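Long-range contacts in versicolorin reductase (Brucella melitensis, PDB 4NIM), which probably works as an NAD(P)-dependent oxidoreductase of the short-chain dehydrogenase/reductase family, reducing carbonyl compounds or oxidising alcohols, with a substrate that is not established: residues V123-P128 against K170-T175; R188-S193 against E247-M252. One frame throughout, in Å; residues are numbered along the deposited sequence.

Contact 1: residues V123-P128 against K170-T175; sequences VNTRAP and KGALDT. With EDO (1,2-ethanediol), chain B.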
loop_
_atom_site.group_PDB
_atom_site.type_symbol
_atom_site.label_atom_id
_atom_site.label_comp_id
_atom_site.label_asym_id
_atom_site.label_seq_id
_atom_site.Cartn_x
_atom_site.Cartn_y
_atom_site.Cartn_z
ATOM N N VAL A 123 -4.529 -10.479 2.749
ATOM C CA VAL A 123 -3.752 -9.291 3.135
ATOM C C VAL A 123 -3.404 -8.485 1.880
ATOM O O VAL A 123 -3.460 -7.281 1.910
ATOM C CB VAL A 123 -2.458 -9.635 3.917
ATOM C CG1 VAL A 123 -1.615 -8.382 4.201
ATOM C CG2 VAL A 123 -2.807 -10.351 5.225
ATOM N N ASN A 124 -3.069 -9.163 0.779
ATOM C CA ASN A 124 -2.509 -8.455 -0.389
ATOM C C ASN A 124 -3.582 -7.904 -1.356
ATOM O O ASN A 124 -3.282 -6.990 -2.144
ATOM C CB ASN A 124 -1.528 -9.302 -1.148
ATOM C CG ASN A 124 -0.311 -9.646 -0.338
ATOM O OD1 ASN A 124 0.012 -8.968 0.643
ATOM N ND2 ASN A 124 0.411 -10.625 -0.778
ATOM N N THR A 125 -4.808 -8.417 -1.260
ATOM C CA THR A 125 -5.842 -8.117 -2.233
ATOM C C THR A 125 -7.131 -7.722 -1.556
ATOM O O THR A 125 -7.709 -6.690 -1.897
ATOM C CB THR A 125 -6.105 -9.346 -3.199
ATOM O OG1 THR A 125 -4.852 -9.906 -3.678
ATOM C CG2 THR A 125 -6.897 -8.883 -4.349
ATOM N N ARG A 126 -7.639 -8.558 -0.641
ATOM C CA ARG A 126 -8.919 -8.279 0.024
ATOM C C ARG A 126 -8.819 -7.040 0.972
ATOM O O ARG A 126 -9.727 -6.190 1.022
ATOM C CB ARG A 126 -9.385 -9.504 0.811
ATOM C CG ARG A 126 -10.819 -9.390 1.292
ATOM C CD ARG A 126 -11.320 -10.689 1.874
ATOM N NE ARG A 126 -10.731 -10.987 3.158
ATOM C CZ ARG A 126 -10.779 -12.175 3.748
ATOM N NH1 ARG A 126 -11.382 -13.195 3.149
ATOM N NH2 ARG A 126 -10.196 -12.370 4.918
ATOM N N ALA A 127 -7.748 -6.970 1.733
ATOM C CA ALA A 127 -7.575 -5.818 2.640
ATOM C C ALA A 127 -7.555 -4.513 1.840
ATOM O O ALA A 127 -8.373 -3.636 2.122
ATOM C CB ALA A 127 -6.400 -5.993 3.558
ATOM N N PRO A 128 -6.728 -4.404 0.786
ATOM C CA PRO A 128 -6.882 -3.199 -0.044
ATOM C C PRO A 128 -8.275 -2.970 -0.563
ATOM O O PRO A 128 -8.739 -1.836 -0.566
ATOM C CB PRO A 128 -5.876 -3.428 -1.157
ATOM C CG PRO A 128 -4.758 -4.187 -0.453
ATOM C CD PRO A 128 -5.460 -5.099 0.489
ATOM N N LYS A 170 -0.890 -10.103 -6.153
ATOM C CA LYS A 170 -0.429 -8.803 -6.694
ATOM C C LYS A 170 -0.978 -8.486 -8.085
ATOM O O LYS A 170 -1.307 -7.337 -8.371
ATOM C CB LYS A 170 1.085 -8.782 -6.690
ATOM C CG LYS A 170 1.643 -8.996 -5.285
ATOM C CD LYS A 170 1.384 -7.797 -4.361
ATOM C CE LYS A 170 1.902 -8.045 -2.959
ATOM N NZ LYS A 170 1.900 -6.834 -2.023
ATOM N N GLY A 171 -1.170 -9.501 -8.942
ATOM C CA GLY A 171 -1.826 -9.257 -10.187
ATOM C C GLY A 171 -3.254 -8.860 -10.005
ATOM O O GLY A 171 -3.750 -7.987 -10.706
ATOM N N ALA A 172 -3.919 -9.449 -9.020
ATOM C CA ALA A 172 -5.267 -9.036 -8.722
ATOM C C ALA A 172 -5.296 -7.565 -8.283
ATOM O O ALA A 172 -6.206 -6.810 -8.672
ATOM C CB ALA A 172 -5.863 -9.898 -7.623
ATOM N N LEU A 173 -4.304 -7.167 -7.500
ATOM C CA LEU A 173 -4.236 -5.790 -7.040
ATOM C C LEU A 173 -4.073 -4.772 -8.194
ATOM O O LEU A 173 -4.703 -3.687 -8.201
ATOM C CB LEU A 173 -3.155 -5.662 -6.002
ATOM C CG LEU A 173 -2.988 -4.273 -5.318
ATOM C CD1 LEU A 173 -4.203 -3.921 -4.498
ATOM C CD2 LEU A 173 -1.797 -4.314 -4.432
ATOM N N ASP A 174 -3.204 -5.073 -9.142
ATOM C CA ASP A 174 -3.034 -4.223 -10.326
ATOM C C ASP A 174 -4.343 -4.085 -11.075
ATOM O O ASP A 174 -4.702 -2.980 -11.476
ATOM C CB ASP A 174 -1.995 -4.769 -11.281
ATOM C CG ASP A 174 -0.568 -4.715 -10.744
ATOM O OD1 ASP A 174 -0.382 -4.404 -9.547
ATOM O OD2 ASP A 174 0.378 -4.957 -11.582
ATOM N N THR A 175 -5.025 -5.204 -11.354
ATOM C CA THR A 175 -6.328 -5.102 -11.961
ATOM C C THR A 175 -7.332 -4.242 -11.190
ATOM O O THR A 175 -8.051 -3.389 -11.751
ATOM C CB THR A 175 -6.922 -6.482 -12.247
ATOM O OG1 THR A 175 -6.051 -7.148 -13.166
ATOM C CG2 THR A 175 -8.306 -6.333 -12.838
HETATM C C1 EDO B . 0.334 -6.150 -14.741
HETATM O O1 EDO B . 0.133 -4.835 -14.167
HETATM C C2 EDO B . -0.513 -7.239 -14.060
HETATM O O2 EDO B . -1.926 -7.210 -14.395
HETATM O O HOH W 1 -0.686 -6.030 -1.661
#

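Contact 2: residues R188-S193 against E247-M252; sequences RIRVNS and EESGLM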
loop_
_atom_site.group_PDB
_atom_site.type_symbol
_atom_site.label_atom_id
_atom_site.label_comp_id
_atom_site.label_asym_id
_atom_site.label_seq_id
_atom_site.Cartn_x
_atom_site.Cartn_y
_atom_site.Cartn_z
ATOM N N ARG A 188 -12.768 12.509 -9.360
ATOM C CA ARG A 188 -11.429 13.054 -9.153
ATOM C C ARG A 188 -10.766 12.405 -7.939
ATOM O O ARG A 188 -9.980 13.043 -7.211
ATOM C CB ARG A 188 -11.460 14.597 -9.070
ATOM C CG ARG A 188 -11.895 15.219 -10.389
ATOM C CD ARG A 188 -11.747 16.742 -10.402
ATOM N NE ARG A 188 -13.008 17.393 -10.062
ATOM C CZ ARG A 188 -13.145 18.670 -9.714
ATOM N NH1 ARG A 188 -12.096 19.493 -9.669
ATOM N NH2 ARG A 188 -14.356 19.136 -9.416
ATOM N N ILE A 189 -11.116 11.130 -7.727
ATOM C CA ILE A 189 -10.428 10.295 -6.777
ATOM C C ILE A 189 -9.406 9.499 -7.569
ATOM O O ILE A 189 -9.784 8.770 -8.529
ATOM C CB ILE A 189 -11.367 9.337 -6.019
ATOM C CG1 ILE A 189 -12.379 10.117 -5.206
ATOM C CG2 ILE A 189 -10.523 8.403 -5.140
ATOM C CD1 ILE A 189 -13.601 9.319 -4.741
ATOM N N ARG A 190 -8.128 9.594 -7.171
ATOM C CA ARG A 190 -7.049 9.051 -7.995
ATOM C C ARG A 190 -6.531 7.808 -7.314
ATOM O O ARG A 190 -6.458 7.793 -6.087
ATOM C CB ARG A 190 -5.928 10.056 -8.174
ATOM C CG ARG A 190 -6.438 11.296 -8.857
ATOM C CD ARG A 190 -5.326 12.278 -9.135
ATOM N NE ARG A 190 -4.581 12.638 -7.940
ATOM C CZ ARG A 190 -3.321 12.275 -7.665
ATOM N NH1 ARG A 190 -2.602 11.517 -8.498
ATOM N NH2 ARG A 190 -2.734 12.759 -6.570
ATOM N N VAL A 191 -6.330 6.755 -8.091
ATOM C CA VAL A 191 -5.836 5.462 -7.584
ATOM C C VAL A 191 -4.696 4.959 -8.473
ATOM O O VAL A 191 -4.901 4.645 -9.647
ATOM C CB VAL A 191 -6.942 4.406 -7.549
ATOM C CG1 VAL A 191 -6.477 3.176 -6.764
ATOM C CG2 VAL A 191 -8.238 4.988 -6.947
ATOM N N ASN A 192 -3.523 4.839 -7.894
ATOM C CA ASN A 192 -2.330 4.483 -8.625
ATOM C C ASN A 192 -1.580 3.405 -7.894
ATOM O O ASN A 192 -1.759 3.204 -6.665
ATOM C CB ASN A 192 -1.437 5.693 -8.811
ATOM C CG ASN A 192 -2.040 6.718 -9.729
ATOM O OD1 ASN A 192 -2.144 6.520 -10.937
ATOM N ND2 ASN A 192 -2.399 7.845 -9.156
ATOM N N SER A 193 -0.754 2.693 -8.653
ATOM C CA SER A 193 0.035 1.618 -8.086
ATOM C C SER A 193 1.526 1.829 -8.239
ATOM O O SER A 193 1.981 2.296 -9.265
ATOM C CB SER A 193 -0.348 0.282 -8.805
ATOM O OG SER A 193 0.413 -0.768 -8.238
ATOM N N GLU A 247 -0.443 16.437 -4.896
ATOM C CA GLU A 247 -0.837 17.267 -6.051
ATOM C C GLU A 247 0.211 17.276 -7.126
ATOM O O GLU A 247 -0.079 17.626 -8.258
ATOM C CB GLU A 247 -1.114 18.748 -5.614
ATOM N N GLU A 248 1.442 16.905 -6.788
ATOM C CA GLU A 248 2.526 16.961 -7.730
ATOM C C GLU A 248 2.290 15.992 -8.908
ATOM O O GLU A 248 2.743 16.248 -10.006
ATOM C CB GLU A 248 3.836 16.636 -7.017
ATOM C CG GLU A 248 5.078 17.174 -7.661
ATOM C CD GLU A 248 5.151 18.683 -7.861
ATOM O OE1 GLU A 248 4.559 19.466 -7.120
ATOM O OE2 GLU A 248 5.816 19.092 -8.815
ATOM N N SER A 249 1.559 14.902 -8.681
ATOM C CA SER A 249 1.225 13.958 -9.774
ATOM C C SER A 249 -0.046 14.298 -10.549
ATOM O O SER A 249 -0.475 13.531 -11.474
ATOM C CB SER A 249 1.172 12.545 -9.241
ATOM O OG SER A 249 0.252 12.446 -8.175
ATOM N N GLY A 250 -0.618 15.443 -10.208
ATOM C CA GLY A 250 -1.715 16.053 -10.953
ATOM C C GLY A 250 -2.906 15.119 -11.035
ATOM O O GLY A 250 -3.312 14.514 -10.019
ATOM N N LEU A 251 -3.402 14.931 -12.253
ATOM C CA LEU A 251 -4.583 14.084 -12.480
ATOM C C LEU A 251 -4.291 12.581 -12.625
ATOM O O LEU A 251 -5.210 11.780 -12.818
ATOM C CB LEU A 251 -5.390 14.617 -13.663
ATOM C CG LEU A 251 -4.758 14.683 -15.070
ATOM C CD1 LEU A 251 -4.439 13.306 -15.641
ATOM C CD2 LEU A 251 -5.678 15.444 -16.019
ATOM N N MET A 252 -3.012 12.202 -12.582
ATOM C CA MET A 252 -2.636 10.822 -12.758
ATOM C C MET A 252 -3.477 9.851 -11.948
ATOM O O MET A 252 -3.580 9.989 -10.730
ATOM C CB MET A 252 -1.163 10.657 -12.368
ATOM C CG MET A 252 -0.575 9.345 -12.657
ATOM S SD MET A 252 1.138 9.184 -12.053
ATOM C CE MET A 252 1.961 10.514 -12.897
#

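Contact 1: residues V123-P128 against K170-T175
K170 reaches back over N124: its chain turns sharply at chi2 (-70°) and then runs out extended, laying CE 3.7 Å from ND2 of N124. The amine is carried past the amide to a water, which accepts from NZ of K170 at 2.7 Å and donates to the main-chain O of N124 at 2.8 Å. The amide itself is engaged at both ends by other residues, OD1 accepting from the L103 backbone N and ND2 bonding to OG of S169, which fixes its rotation beside the lysine. An Asn in the helix 114-142, the Lys of the YxxxK sequence in helix 164-183 and a water joining Lys to the Asn carbonyl match the active-site arrangement of short-chain dehydrogenases, where this water belongs to a proton relay; similar roles are likely here. A wider pi-type turn at 123-126 and a kink at the N of P128 interrupt the regular helix at this point. Two residues on from K170, CB of A172 meets CG2 of T125 at 3.6 Å, while OG1 of T125 bonds to the S169 carbonyl. L173 follows, with CG anti to its backbone N (chi1 -176°); CD2 lies against O of N124 and CD1 packs 3.8 Å from CB of P128. On D174, OD2 accepts from O1 of a 1,2-ethanediol molecule, probably from the crystallisation liquor, at 2.6 Å and also bonds to S156 and N195.

Contact 2: residues R188-S193 against E247-M252
R190 and N192 both donate to the main-chain O of M252, tying strand 190-196 of the Rossmann-type parallel sheet to the loop that leads from helix 234-245 into the edge strand 256-259. NH1 of R190 approaches this oxygen at 2.9 Å, in the carbonyl plane and on a lone pair, with the acceptor lying close to the guanidinium plane. ND2 of N192 comes at 2.9 Å from above the carbonyl plane; its N-H nevertheless points almost straight at the oxygen (177°), which sits exactly in the amide plane. One carbonyl is thus gripped by two side chains, two positions apart and on the same side of the strand. The other end of the N192 amide is also satisfied, OD1 accepting from the backbone N of A255, so both polar atoms of the side chain fasten the same loop to the strand.

The loop contains a type II' turn from S249 to M252, closed by M252 N donating to S249 O; G250 takes up the positive phi (58°) in it. A bend at chi3 (-55°) brings the R190 guanidinium over this turn. The G250 carbonyl oxygen lies over one face of the group, 3.0 Å above its plane and displaced toward the rim, where no N-H of R190 points at it well enough for a hydrogen bond. NH1 makes a second, weak bond to OG of S249, whose stronger partner is the carbonyl of F243, and NH2 has a weak bond to O of L244. Across the amide from its donor N-H, OD1 of N192 rests 3.7 Å from CG of M252.

In the fold
Contact 1 closes before contact 2 opens along the chain, and their centres lie 19 Å apart. Helix 164-183, which supplies one side of contact 1, is followed directly by strand 190-196, which supplies one side of contact 2; the two meet where OD1 of D174 packs against OG of S193, 3.9 Å away. Contact 1 joins two helices, 114-142 and 164-183, next to strand 147-153, in what is probably the catalytic region. Contact 2 lies at the N-terminal end of strand 190-196 and binds it to the loop before the outermost strand 256-259. Contact 1 thus sits at the probable active site and contact 2 near the edge of the seven-stranded sheet formed by strand 256-259, within the same Rossmann-type fold.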